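Local coordinates for microcin B17-processing protein McbD (Escherichia coli str. K-12 substr. MG1655, PDB 6GRH) that is needed to turn the inactive microcin B17 precursor peptide into the active antibiotic, and carries a YcaO domain of the ATP-dependent cyclodehydratase family, at residues A14-S19 and S30-Y35; E36-A41 and G56-R61; Y77-P82 and E123-I128; G71-L76 and K107-R112. The protein carries 1 engineered substitution. All blocks are in the same frame, centred on the assembly; numbering follows the deposited sequence. Where two conformers were deposited one is given.

Contact 1: A14-S19 and S30-Y35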
loop_
_atom_site.group_PDB
_atom_site.type_symbol
_atom_site.label_atom_id
_atom_site.label_comp_id
_atom_site.label_asym_id
_atom_site.label_seq_id
_atom_site.Cartn_x
_atom_site.Cartn_y
_atom_site.Cartn_z
ATOM N N ALA E 14 -11.176 -27.418 -1.983
ATOM C CA ALA E 14 -11.353 -26.388 -2.989
ATOM C C ALA E 14 -11.428 -24.967 -2.454
ATOM O O ALA E 14 -10.754 -24.085 -2.963
ATOM C CB ALA E 14 -12.580 -26.682 -3.856
ATOM N N THR E 15 -12.289 -24.735 -1.476
ATOM C CA THR E 15 -12.554 -23.388 -1.024
ATOM C C THR E 15 -12.858 -23.383 0.457
ATOM O O THR E 15 -13.641 -24.204 0.935
ATOM C CB THR E 15 -13.769 -22.756 -1.762
ATOM O OG1 THR E 15 -14.988 -23.366 -1.320
ATOM C CG2 THR E 15 -13.663 -22.904 -3.253
ATOM N N MET E 16 -12.216 -22.481 1.184
ATOM C CA MET E 16 -12.749 -22.061 2.463
ATOM C C MET E 16 -13.135 -20.596 2.379
ATOM O O MET E 16 -12.452 -19.789 1.733
ATOM C CB MET E 16 -11.778 -22.232 3.608
ATOM C CG MET E 16 -12.455 -21.817 4.912
ATOM S SD MET E 16 -11.510 -22.237 6.353
ATOM C CE MET E 16 -12.697 -21.725 7.582
ATOM N N ALA E 17 -14.255 -20.267 2.998
ATOM C CA ALA E 17 -14.749 -18.894 3.030
ATOM C C ALA E 17 -15.526 -18.599 4.324
ATOM O O ALA E 17 -16.272 -19.426 4.827
ATOM C CB ALA E 17 -15.607 -18.627 1.813
ATOM N N MET E 18 -15.280 -17.419 4.872
ATOM C CA MET E 18 -16.102 -16.859 5.928
ATOM C C MET E 18 -17.026 -15.874 5.233
ATOM O O MET E 18 -16.573 -14.974 4.530
ATOM C CB MET E 18 -15.216 -16.166 6.941
ATOM C CG MET E 18 -15.958 -15.550 8.104
ATOM S SD MET E 18 -14.759 -14.747 9.190
ATOM C CE MET E 18 -14.965 -13.030 8.769
ATOM N N SER E 19 -18.318 -16.056 5.399
ATOM C CA SER E 19 -19.290 -15.175 4.765
ATOM C C SER E 19 -19.333 -13.741 5.359
ATOM O O SER E 19 -19.372 -13.571 6.568
ATOM C CB SER E 19 -20.683 -15.797 4.832
ATOM O OG SER E 19 -21.608 -14.888 4.256
ATOM N N SER E 30 -18.971 -19.835 8.498
ATOM C CA SER E 30 -17.788 -20.219 7.713
ATOM C C SER E 30 -18.057 -21.556 7.067
ATOM O O SER E 30 -18.677 -22.415 7.671
ATOM C CB SER E 30 -16.532 -20.313 8.584
ATOM O OG SER E 30 -16.184 -19.048 9.132
ATOM N N GLN E 31 -17.560 -21.734 5.844
ATOM C CA GLN E 31 -17.892 -22.914 5.082
ATOM C C GLN E 31 -16.693 -23.384 4.253
ATOM O O GLN E 31 -15.931 -22.565 3.743
ATOM C CB GLN E 31 -19.086 -22.601 4.185
ATOM C CG GLN E 31 -19.595 -23.779 3.383
ATOM C CD GLN E 31 -20.929 -23.508 2.701
ATOM O OE1 GLN E 31 -21.947 -24.029 3.113
ATOM N NE2 GLN E 31 -20.918 -22.699 1.668
ATOM N N ILE E 32 -16.523 -24.701 4.176
ATOM C CA ILE E 32 -15.571 -25.330 3.294
ATOM C C ILE E 32 -16.321 -26.137 2.236
ATOM O O ILE E 32 -17.182 -26.931 2.570
ATOM C CB ILE E 32 -14.583 -26.202 4.078
ATOM C CG1 ILE E 32 -13.682 -25.275 4.902
ATOM C CG2 ILE E 32 -13.758 -27.090 3.146
ATOM C CD1 ILE E 32 -12.805 -25.948 5.910
ATOM N N TRP E 33 -16.003 -25.910 0.964
ATOM C CA TRP E 33 -16.578 -26.664 -0.148
ATOM C C TRP E 33 -15.438 -27.477 -0.766
ATOM O O TRP E 33 -14.318 -26.981 -0.915
ATOM C CB TRP E 33 -17.259 -25.726 -1.162
ATOM C CG TRP E 33 -17.770 -26.381 -2.452
ATOM C CD1 TRP E 33 -18.933 -27.074 -2.608
ATOM C CD2 TRP E 33 -17.136 -26.374 -3.751
ATOM N NE1 TRP E 33 -19.056 -27.513 -3.906
ATOM C CE2 TRP E 33 -17.979 -27.089 -4.633
ATOM C CE3 TRP E 33 -15.958 -25.823 -4.251
ATOM C CZ2 TRP E 33 -17.666 -27.288 -5.985
ATOM C CZ3 TRP E 33 -15.639 -26.021 -5.602
ATOM C CH2 TRP E 33 -16.497 -26.747 -6.451
ATOM N N ASP E 34 -15.727 -28.743 -1.071
ATOM C CA ASP E 34 -14.748 -29.656 -1.632
ATOM C C ASP E 34 -15.453 -30.550 -2.662
ATOM O O ASP E 34 -15.460 -31.763 -2.518
ATOM C CB ASP E 34 -14.104 -30.484 -0.503
ATOM C CG ASP E 34 -12.722 -31.040 -0.864
ATOM O OD1 ASP E 34 -12.121 -30.576 -1.871
ATOM O OD2 ASP E 34 -12.232 -31.949 -0.116
ATOM N N TYR E 35 -16.022 -29.936 -3.700
ATOM C CA TYR E 35 -16.667 -30.660 -4.806
ATOM C C TYR E 35 -17.747 -31.557 -4.183
ATOM O O TYR E 35 -18.449 -31.100 -3.283
ATOM C CB TYR E 35 -15.631 -31.449 -5.636
ATOM C CG TYR E 35 -14.476 -30.588 -6.094
ATOM C CD1 TYR E 35 -14.621 -29.725 -7.176
ATOM C CD2 TYR E 35 -13.248 -30.633 -5.439
ATOM C CE1 TYR E 35 -13.563 -28.917 -7.589
ATOM C CE2 TYR E 35 -12.187 -29.843 -5.838
ATOM C CZ TYR E 35 -12.350 -28.987 -6.908
ATOM O OH TYR E 35 -11.305 -28.205 -7.289
#
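Met16 and Ile32 face each other across the middle of an antiparallel hairpin, a non-hydrogen-bonded pair with CA atoms 4.4 Å apart. In the conformer modelled, Met16 CG stands anti to its backbone N (chi1 -178°), which lays it against Ile32 CG1 at 3.7 Å, and the extended chain carries SD on to Ile32 CD1. Met18 and Ser30 continue this face, the methionine CB and CG lying beside Ser30 OG, which is itself hydrogen-bonded to Ser50. Helix 47-66 covers the same side: Ile51 meets Met16 and Ser30, Tyr58 meets Ile32.

On the face of Thr15, Ala17, Gln31 and Trp33 the shapes are uneven, and the McbC chain packs on the first three. Ala17 is a small bump opposite the root of Gln31, whose amide leads off, whereas Thr15 fits against Trp33: OG1 lies 3.3 Å from Trp33 CB and CG2 comes to the edge of the indole near its plane. Ala14 and Thr15 both oppose Trp33, a classic beta bulge. Here the Ala14 methyl sits between two aromatic side chains, 3.5 Å from Trp33 CE3 and 3.8 Å from Tyr35 CE2, with an off-centre CH-pi contact to the tyrosine.

Four backbone hydrogen bonds pair Thr15 with Trp33 and Ala17 with Gln31; Ala17 N to Gln31 O measures 2.9 Å at 161°. Beyond the bulge, Ala14 N turns to Asp34 OD1 (3.3 Å), approaching from above the carboxylate plane. Because OD1 also forms a salt bridge with Arg37 and OD2 bonds to Tyr58 OH, this carboxylate is gripped at both oxygens, an environment that would favour its ionised form.

Contact 2: E36-A41 and G56-R61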
loop_
_atom_site.group_PDB
_atom_site.type_symbol
_atom_site.label_atom_id
_atom_site.label_comp_id
_atom_site.label_asym_id
_atom_site.label_seq_id
_atom_site.Cartn_x
_atom_site.Cartn_y
_atom_site.Cartn_z
ATOM N N GLU E 36 -17.813 -32.823 -4.569
ATOM C CA GLU E 36 -18.713 -33.763 -3.933
ATOM C C GLU E 36 -17.927 -34.886 -3.287
ATOM O O GLU E 36 -18.446 -35.999 -3.087
ATOM C CB GLU E 36 -19.726 -34.258 -4.956
ATOM C CG GLU E 36 -20.544 -33.115 -5.540
ATOM C CD GLU E 36 -21.584 -33.563 -6.552
ATOM O OE1 GLU E 36 -21.342 -34.458 -7.387
ATOM O OE2 GLU E 36 -22.677 -32.990 -6.511
ATOM N N ARG E 37 -16.688 -34.575 -2.886
ATOM C CA ARG E 37 -15.915 -35.508 -2.094
ATOM C C ARG E 37 -16.644 -35.753 -0.762
ATOM O O ARG E 37 -16.763 -36.896 -0.337
ATOM C CB ARG E 37 -14.509 -34.986 -1.863
ATOM C CG ARG E 37 -13.653 -34.958 -3.108
ATOM C CD ARG E 37 -12.601 -33.843 -3.034
ATOM N NE ARG E 37 -11.653 -33.929 -4.142
ATOM C CZ ARG E 37 -10.665 -33.062 -4.358
ATOM N NH1 ARG E 37 -10.493 -32.007 -3.544
ATOM N NH2 ARG E 37 -9.856 -33.230 -5.401
ATOM N N ILE E 38 -17.115 -34.662 -0.154
ATOM C CA ILE E 38 -18.059 -34.646 0.992
ATOM C C ILE E 38 -19.059 -33.526 0.737
ATOM O O ILE E 38 -18.841 -32.700 -0.154
ATOM C CB ILE E 38 -17.360 -34.412 2.337
ATOM C CG1 ILE E 38 -16.518 -33.131 2.312
ATOM C CG2 ILE E 38 -16.490 -35.604 2.697
ATOM C CD1 ILE E 38 -16.014 -32.683 3.668
ATOM N N THR E 39 -20.144 -33.461 1.494
ATOM C CA THR E 39 -21.034 -32.303 1.374
ATOM C C THR E 39 -20.346 -31.126 2.109
ATOM O O THR E 39 -19.523 -31.354 2.980
ATOM C CB THR E 39 -22.412 -32.562 1.985
ATOM O OG1 THR E 39 -22.250 -32.898 3.361
ATOM C CG2 THR E 39 -23.136 -33.694 1.260
ATOM N N PRO E 40 -20.662 -29.879 1.743
ATOM C CA PRO E 40 -19.932 -28.736 2.326
ATOM C C PRO E 40 -19.954 -28.722 3.868
ATOM O O PRO E 40 -20.961 -29.051 4.476
ATOM C CB PRO E 40 -20.681 -27.523 1.779
ATOM C CG PRO E 40 -21.369 -27.999 0.568
ATOM C CD PRO E 40 -21.627 -29.461 0.714
ATOM N N ALA E 41 -18.842 -28.389 4.484
ATOM C CA ALA E 41 -18.728 -28.386 5.931
ATOM C C ALA E 41 -18.833 -26.962 6.441
ATOM O O ALA E 41 -18.160 -26.060 5.915
ATOM C CB ALA E 41 -17.388 -28.981 6.317
ATOM N N GLY E 56 -12.656 -28.052 11.487
ATOM C CA GLY E 56 -12.890 -29.302 12.216
ATOM C C GLY E 56 -13.961 -30.186 11.624
ATOM O O GLY E 56 -13.774 -31.390 11.503
ATOM N N GLU E 57 -15.068 -29.592 11.197
ATOM C CA GLU E 57 -16.137 -30.313 10.514
ATOM C C GLU E 57 -15.629 -30.940 9.204
ATOM O O GLU E 57 -15.933 -32.102 8.904
ATOM C CB GLU E 57 -17.300 -29.346 10.236
ATOM C CG GLU E 57 -18.538 -29.932 9.557
ATOM C CD GLU E 57 -19.293 -30.900 10.442
ATOM O OE1 GLU E 57 -19.470 -30.597 11.631
ATOM O OE2 GLU E 57 -19.680 -31.975 9.933
ATOM N N TYR E 58 -14.835 -30.177 8.457
ATOM C CA TYR E 58 -14.224 -30.678 7.250
ATOM C C TYR E 58 -13.284 -31.863 7.538
ATOM O O TYR E 58 -13.393 -32.892 6.874
ATOM C CB TYR E 58 -13.434 -29.565 6.521
ATOM C CG TYR E 58 -12.678 -30.121 5.360
ATOM C CD1 TYR E 58 -13.344 -30.469 4.213
ATOM C CD2 TYR E 58 -11.311 -30.335 5.422
ATOM C CE1 TYR E 58 -12.677 -31.009 3.126
ATOM C CE2 TYR E 58 -10.629 -30.889 4.330
ATOM C CZ TYR E 58 -11.321 -31.228 3.203
ATOM O OH TYR E 58 -10.674 -31.744 2.122
ATOM N N PHE E 59 -12.358 -31.708 8.482
ATOM C CA PHE E 59 -11.434 -32.794 8.810
ATOM C C PHE E 59 -12.210 -34.047 9.259
ATOM O O PHE E 59 -11.880 -35.163 8.845
ATOM C CB PHE E 59 -10.460 -32.417 9.915
ATOM C CG PHE E 59 -9.153 -31.859 9.438
ATOM C CD1 PHE E 59 -8.051 -32.701 9.268
ATOM C CD2 PHE E 59 -8.976 -30.488 9.250
ATOM C CE1 PHE E 59 -6.814 -32.193 8.861
ATOM C CE2 PHE E 59 -7.739 -29.962 8.847
ATOM C CZ PHE E 59 -6.649 -30.811 8.667
ATOM N N GLU E 60 -13.227 -33.840 10.094
ATOM C CA GLU E 60 -14.047 -34.945 10.605
ATOM C C GLU E 60 -14.734 -35.716 9.471
ATOM O O GLU E 60 -14.582 -36.911 9.356
ATOM C CB GLU E 60 -15.128 -34.427 11.554
ATOM C CG GLU E 60 -16.005 -35.525 12.122
ATOM C CD GLU E 60 -17.347 -35.010 12.620
ATOM O OE1 GLU E 60 -17.330 -34.016 13.362
ATOM O OE2 GLU E 60 -18.399 -35.614 12.268
ATOM N N ARG E 61 -15.506 -35.005 8.669
ATOM C CA ARG E 61 -16.264 -35.612 7.586
ATOM C C ARG E 61 -15.390 -36.223 6.515
ATOM O O ARG E 61 -15.704 -37.310 6.004
ATOM C CB ARG E 61 -17.254 -34.608 6.994
ATOM C CG ARG E 61 -18.272 -34.187 8.052
ATOM C CD ARG E 61 -19.705 -34.226 7.571
ATOM N NE ARG E 61 -19.886 -33.178 6.597
ATOM C CZ ARG E 61 -20.547 -32.040 6.787
ATOM N NH1 ARG E 61 -21.159 -31.748 7.937
ATOM N NH2 ARG E 61 -20.628 -31.196 5.779
HETATM O O HOH W 1 -21.624 -28.860 7.840
#
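Arg61 reaches from helix 47-66 to the loop 36-41, and its course can be followed atom by atom. CB lies 4.0 Å from Ile38 CD1, at the apolar start of the chain. Bends at chi2 (-133°) and chi3 (-69°) then carry the chain through CG and CD toward the loop backbone, taking NE past Thr39. At the tip, NH2 donates to Thr39 O over 3.0 Å; this carbonyl oxygen lies in the guanidinium plane, although the nitrogen stands well above the carbonyl plane. NH2 also makes a weak, strongly bent hydrogen bond with Pro40 O. The second nitrogen, NH1, forms a salt bridge with Glu57 OE2, one helical turn earlier, modelled doubtfully short, and donates to a water at 2.9 Å. The Ala41 methyl lies over one face of the guanidinium.

Beside this polar end, Ile38 CD1 touches Tyr58 CD1 at 3.5 Å, the two side chains crossing at about a right angle, and Ala41 CB sits 3.6 Å from Glu57 CG. Ile38 also packs on Phe65. The arrangement is a loop between antiparallel strands 28-33 and 41-45 clasped by an arginine of the helix that packs on their sheet.

Contact 3: Y77-P82 and E123-I128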
loop_
_atom_site.group_PDB
_atom_site.type_symbol
_atom_site.label_atom_id
_atom_site.label_comp_id
_atom_site.label_asym_id
_atom_site.label_seq_id
_atom_site.Cartn_x
_atom_site.Cartn_y
_atom_site.Cartn_z
ATOM N N TYR E 77 -15.729 -62.279 18.272
ATOM C CA TYR E 77 -15.090 -62.860 19.471
ATOM C C TYR E 77 -13.563 -62.943 19.419
ATOM O O TYR E 77 -12.938 -63.154 20.451
ATOM C CB TYR E 77 -15.685 -64.246 19.805
ATOM C CG TYR E 77 -17.051 -64.186 20.453
ATOM C CD1 TYR E 77 -18.198 -64.004 19.680
ATOM C CD2 TYR E 77 -17.199 -64.323 21.843
ATOM C CE1 TYR E 77 -19.450 -63.941 20.261
ATOM C CE2 TYR E 77 -18.452 -64.261 22.436
ATOM C CZ TYR E 77 -19.576 -64.077 21.636
ATOM O OH TYR E 77 -20.831 -64.021 22.199
ATOM N N GLU E 78 -12.965 -62.809 18.240
ATOM C CA GLU E 78 -11.497 -62.625 18.118
ATOM C C GLU E 78 -11.081 -61.173 18.403
ATOM O O GLU E 78 -9.971 -60.901 18.877
ATOM C CB GLU E 78 -11.020 -63.025 16.720
ATOM C CG GLU E 78 -11.010 -64.537 16.502
ATOM C CD GLU E 78 -11.255 -64.946 15.065
ATOM O OE1 GLU E 78 -11.100 -64.114 14.134
ATOM O OE2 GLU E 78 -11.625 -66.125 14.868
ATOM N N MET E 79 -12.013 -60.264 18.149
ATOM C CA MET E 79 -11.768 -58.832 18.012
ATOM C C MET E 79 -11.845 -58.071 19.340
ATOM O O MET E 79 -11.254 -56.999 19.469
ATOM C CB MET E 79 -12.834 -58.324 17.028
ATOM C CG MET E 79 -12.785 -56.927 16.532
ATOM S SD MET E 79 -14.342 -56.460 15.742
ATOM C CE MET E 79 -14.408 -57.630 14.396
ATOM N N MET E 80 -12.596 -58.605 20.295
ATOM C CA MET E 80 -12.892 -57.923 21.546
ATOM C C MET E 80 -13.200 -58.944 22.628
ATOM O O MET E 80 -13.313 -60.132 22.320
ATOM C CB MET E 80 -14.090 -56.976 21.349
ATOM C CG MET E 80 -15.421 -57.644 21.016
ATOM S SD MET E 80 -16.696 -56.467 20.489
ATOM C CE MET E 80 -16.241 -56.166 18.776
ATOM N N PRO E 81 -13.329 -58.499 23.899
ATOM C CA PRO E 81 -13.802 -59.398 24.962
ATOM C C PRO E 81 -15.203 -59.980 24.728
ATOM O O PRO E 81 -16.004 -59.397 24.000
ATOM C CB PRO E 81 -13.791 -58.502 26.210
ATOM C CG PRO E 81 -12.707 -57.522 25.942
ATOM C CD PRO E 81 -12.791 -57.244 24.464
ATOM N N PRO E 82 -15.513 -61.111 25.380
ATOM C CA PRO E 82 -16.731 -61.858 25.054
ATOM C C PRO E 82 -18.068 -61.141 25.292
ATOM O O PRO E 82 -18.992 -61.324 24.493
ATOM C CB PRO E 82 -16.628 -63.119 25.932
ATOM C CG PRO E 82 -15.654 -62.769 27.002
ATOM C CD PRO E 82 -14.693 -61.803 26.387
ATOM N N GLU E 123 -10.708 -54.041 19.062
ATOM C CA GLU E 123 -11.203 -53.572 17.796
ATOM C C GLU E 123 -12.720 -53.650 17.755
ATOM O O GLU E 123 -13.348 -54.381 18.526
ATOM C CB GLU E 123 -10.570 -54.372 16.654
ATOM C CG GLU E 123 -9.101 -54.060 16.452
ATOM C CD GLU E 123 -8.387 -55.058 15.573
ATOM O OE1 GLU E 123 -8.510 -56.273 15.811
ATOM O OE2 GLU E 123 -7.679 -54.625 14.645
ATOM N N ILE E 124 -13.298 -52.866 16.860
ATOM C CA ILE E 124 -14.719 -52.913 16.597
ATOM C C ILE E 124 -14.912 -53.012 15.084
ATOM O O ILE E 124 -13.949 -52.797 14.324
ATOM C CB ILE E 124 -15.456 -51.710 17.213
ATOM C CG1 ILE E 124 -14.940 -50.382 16.655
ATOM C CG2 ILE E 124 -15.323 -51.743 18.739
ATOM C CD1 ILE E 124 -15.717 -49.189 17.175
ATOM N N PRO E 125 -16.134 -53.380 14.637
ATOM C CA PRO E 125 -16.351 -53.500 13.198
ATOM C C PRO E 125 -16.237 -52.185 12.469
ATOM O O PRO E 125 -16.878 -51.205 12.849
ATOM C CB PRO E 125 -17.776 -54.043 13.099
ATOM C CG PRO E 125 -17.935 -54.827 14.343
ATOM C CD PRO E 125 -17.262 -53.979 15.385
ATOM N N ALA E 126 -15.426 -52.195 11.417
ATOM C CA ALA E 126 -15.207 -51.028 10.582
ATOM C C ALA E 126 -16.481 -50.563 9.876
ATOM O O ALA E 126 -16.644 -49.346 9.629
ATOM C CB ALA E 126 -14.124 -51.324 9.554
ATOM N N VAL E 127 -17.382 -51.505 9.574
ATOM C CA VAL E 127 -18.630 -51.187 8.874
ATOM C C VAL E 127 -19.502 -50.138 9.607
ATOM O O VAL E 127 -20.279 -49.411 8.982
ATOM C CB VAL E 127 -19.437 -52.463 8.596
ATOM C CG1 VAL E 127 -20.082 -53.007 9.876
ATOM C CG2 VAL E 127 -20.467 -52.228 7.494
ATOM N N ILE E 128 -19.370 -50.071 10.927
ATOM C CA ILE E 128 -20.096 -49.079 11.719
ATOM C C ILE E 128 -19.525 -47.647 11.560
ATOM O O ILE E 128 -20.263 -46.673 11.667
ATOM C CB ILE E 128 -20.145 -49.501 13.209
ATOM C CG1 ILE E 128 -20.816 -50.876 13.315
ATOM C CG2 ILE E 128 -20.921 -48.486 14.046
ATOM C CD1 ILE E 128 -20.631 -51.547 14.651
#
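A short helix, 76-79, ends against strand 121-125, which belongs to the branched antiparallel sheet, and two consecutive methionines make the junction. The backbone supplies its single direct hydrogen bond: Glu123 N donates to Met79 O at 3.0 Å with a nearly straight angle of 161°. Just beside it, Met79 CG rests 3.4 Å from Glu123 CB, the two side chains crossing at about a right angle.

It is the placing of CG anti to the backbone N (chi1 -173°) that sets it against Glu123 CB, and SD continues toward the next residues of the strand, 3.6 Å from Ile124 C and 3.8 Å from Pro125 CD. Met80 comes in by its end: the bend at chi3 (79°) brings CE to 3.4 Å from Glu123 O and to 4.2 Å from Pro125 CD. Pro125 CD is thus approached by the sulfur of one methionine and the methyl of the other.

Outside the pair, Met79 also packs on Phe108 and Thr110, and Met80 on Phe88 of helix 82-95. Glu123 sends its carboxylate to a salt bridge with Lys74. Chemically, the interface is a sulfur-rich apolar seam along a strand backbone, pinned by one hydrogen bond, while the charge of Glu123 is matched by Lys74, outside the two segments.

Contact 4: G71-L76 and K107-R112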
loop_
_atom_site.group_PDB
_atom_site.type_symbol
_atom_site.label_atom_id
_atom_site.label_comp_id
_atom_site.label_asym_id
_atom_site.label_seq_id
_atom_site.Cartn_x
_atom_site.Cartn_y
_atom_site.Cartn_z
ATOM N N GLY E 71 -7.867 -52.314 9.576
ATOM C CA GLY E 71 -6.617 -52.849 10.082
ATOM C C GLY E 71 -6.526 -54.351 10.075
ATOM O O GLY E 71 -5.648 -54.899 10.745
ATOM N N GLY E 72 -7.403 -55.023 9.326
ATOM C CA GLY E 72 -7.467 -56.478 9.348
ATOM C C GLY E 72 -8.895 -56.987 9.296
ATOM O O GLY E 72 -9.843 -56.231 9.019
ATOM N N GLN E 73 -9.036 -58.274 9.579
ATOM C CA GLN E 73 -10.298 -58.967 9.433
ATOM C C GLN E 73 -10.370 -60.039 10.524
ATOM O O GLN E 73 -9.488 -60.879 10.605
ATOM C CB GLN E 73 -10.378 -59.586 8.036
ATOM C CG GLN E 73 -11.772 -59.593 7.458
ATOM C CD GLN E 73 -11.806 -60.087 6.035
ATOM O OE1 GLN E 73 -11.445 -59.364 5.116
ATOM N NE2 GLN E 73 -12.260 -61.304 5.843
ATOM N N LYS E 74 -11.404 -59.975 11.361
ATOM C CA LYS E 74 -11.566 -60.866 12.506
ATOM C C LYS E 74 -13.047 -61.055 12.786
ATOM O O LYS E 74 -13.870 -60.224 12.393
ATOM C CB LYS E 74 -10.919 -60.272 13.762
ATOM C CG LYS E 74 -9.438 -59.938 13.654
ATOM C CD LYS E 74 -8.859 -59.665 15.035
ATOM C CE LYS E 74 -7.431 -59.161 14.953
ATOM N NZ LYS E 74 -7.015 -58.503 16.224
ATOM N N THR E 75 -13.377 -62.142 13.485
ATOM C CA THR E 75 -14.732 -62.356 13.998
ATOM C C THR E 75 -14.916 -61.461 15.217
ATOM O O THR E 75 -13.937 -60.964 15.796
ATOM C CB THR E 75 -14.982 -63.813 14.467
ATOM O OG1 THR E 75 -14.245 -64.059 15.676
ATOM C CG2 THR E 75 -14.599 -64.825 13.401
ATOM N N LEU E 76 -16.165 -61.284 15.628
ATOM C CA LEU E 76 -16.464 -60.462 16.784
ATOM C C LEU E 76 -15.720 -60.964 18.034
ATOM O O LEU E 76 -15.097 -60.165 18.738
ATOM C CB LEU E 76 -17.974 -60.378 17.020
ATOM C CG LEU E 76 -18.819 -59.652 15.970
ATOM C CD1 LEU E 76 -20.295 -59.693 16.343
ATOM C CD2 LEU E 76 -18.385 -58.197 15.764
ATOM N N LYS E 107 -16.079 -62.780 9.270
ATOM C CA LYS E 107 -14.852 -62.043 9.513
ATOM C C LYS E 107 -15.064 -60.571 9.122
ATOM O O LYS E 107 -15.016 -60.229 7.944
ATOM C CB LYS E 107 -13.680 -62.663 8.742
ATOM C CG LYS E 107 -13.269 -64.042 9.235
ATOM C CD LYS E 107 -11.896 -64.472 8.709
ATOM C CE LYS E 107 -11.259 -65.575 9.562
ATOM N NZ LYS E 107 -11.002 -65.154 10.981
ATOM N N PHE E 108 -15.321 -59.722 10.122
ATOM C CA PHE E 108 -15.509 -58.276 9.909
ATOM C C PHE E 108 -14.192 -57.531 9.740
ATOM O O PHE E 108 -13.204 -57.812 10.419
ATOM C CB PHE E 108 -16.244 -57.640 11.089
ATOM C CG PHE E 108 -17.683 -58.019 11.182
ATOM C CD1 PHE E 108 -18.082 -59.127 11.920
ATOM C CD2 PHE E 108 -18.645 -57.274 10.517
ATOM C CE1 PHE E 108 -19.418 -59.469 12.009
ATOM C CE2 PHE E 108 -19.989 -57.617 10.596
ATOM C CZ PHE E 108 -20.376 -58.718 11.344
ATOM N N LYS E 109 -14.198 -56.544 8.855
ATOM C CA LYS E 109 -13.098 -55.590 8.786
ATOM C C LYS E 109 -13.062 -54.858 10.143
ATOM O O LYS E 109 -14.104 -54.598 10.732
ATOM C CB LYS E 109 -13.296 -54.614 7.637
ATOM C CG LYS E 109 -13.358 -55.233 6.237
ATOM C CD LYS E 109 -12.022 -55.829 5.837
ATOM C CE LYS E 109 -12.004 -56.283 4.388
ATOM N NZ LYS E 109 -11.707 -55.164 3.450
ATOM N N THR E 110 -11.866 -54.603 10.647
ATOM C CA THR E 110 -11.658 -54.057 11.980
ATOM C C THR E 110 -11.096 -52.637 11.961
ATOM O O THR E 110 -10.412 -52.221 11.023
ATOM C CB THR E 110 -10.650 -54.916 12.756
ATOM O OG1 THR E 110 -9.448 -55.034 11.989
ATOM C CG2 THR E 110 -11.206 -56.293 13.033
ATOM N N VAL E 111 -11.415 -51.899 13.012
ATOM C CA VAL E 111 -10.737 -50.658 13.356
ATOM C C VAL E 111 -10.417 -50.653 14.835
ATOM O O VAL E 111 -11.102 -51.305 15.634
ATOM C CB VAL E 111 -11.558 -49.389 13.034
ATOM C CG1 VAL E 111 -11.697 -49.233 11.534
ATOM C CG2 VAL E 111 -12.926 -49.395 13.706
ATOM N N ARG E 112 -9.400 -49.866 15.176
ATOM C CA ARG E 112 -8.884 -49.765 16.530
ATOM C C ARG E 112 -9.916 -49.064 17.432
ATOM O O ARG E 112 -10.665 -48.201 16.973
ATOM C CB ARG E 112 -7.520 -49.042 16.533
ATOM C CG ARG E 112 -7.616 -47.533 16.292
ATOM C CD ARG E 112 -6.263 -46.883 16.084
ATOM N NE ARG E 112 -5.699 -47.147 14.774
ATOM C CZ ARG E 112 -6.093 -46.566 13.638
ATOM N NH1 ARG E 112 -7.105 -45.693 13.593
ATOM N NH2 ARG E 112 -5.483 -46.896 12.509
#
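Gln73 and Lys109 stand on the same face of a short antiparallel ladder, their side chains crossing at an angle that sets Gln73 OE1 3.2 Å from Lys109 CE, against the aliphatic part of the lysine. Gln73 CG lies 3.3 Å from Lys107 O; the extended chain then carries NE2 to 3.5 Å from Lys107 CB, with these two side chains nearly perpendicular.

On the face of Lys74 and Phe108, the lysine stem passes Thr110 CG2 (4.1 Å from Lys74 CB) on the way to Glu123. Leu76, at the start of helix 76-79, reaches the Phe108 ring, its CD2 4.0 Å from CD1, and the phenylalanine ring meets Phe92 as well.

Among the backbone bonds, Lys74 N to Phe108 O is 3.0 Å, while its return partner, Phe108 N to Lys74 O, is short but badly angled and weak. Toward the other end, Gly71 N donates to Thr110 O at 2.9 Å and 170°, and Gly72 O accepts from Thr110 N at 3.1 Å. Gly72 has phi/psi of 141/-167°, a conformation suited to glycine. The arrangement is an antiparallel edge pairing, in which strand 73-74 extends the branched sheet of the YcaO region alongside 108-115.

In the fold
Contacts 1 and 2 form one unit of the fold and contacts 3 and 4 another, with about 11 Å between the nearest atoms of the two units. In the first, the hairpin of contact 1 and the loop of contact 2 both pack on helix 47-66 and are joined by Ile32 N with Ala41 O; McbB chains pack on both. In the second, the strands 108-115 and 121-125 are neighbours, paired through Ala126 N with Lys109 O. Contact 3 is buried and mostly apolar; contacts 1 and 2 are partly buried, as is contact 4, where Gln73 and Lys107 are exposed. Contacts 1 and 4 rely on backbone ladders, contact 2 on a guanidinium.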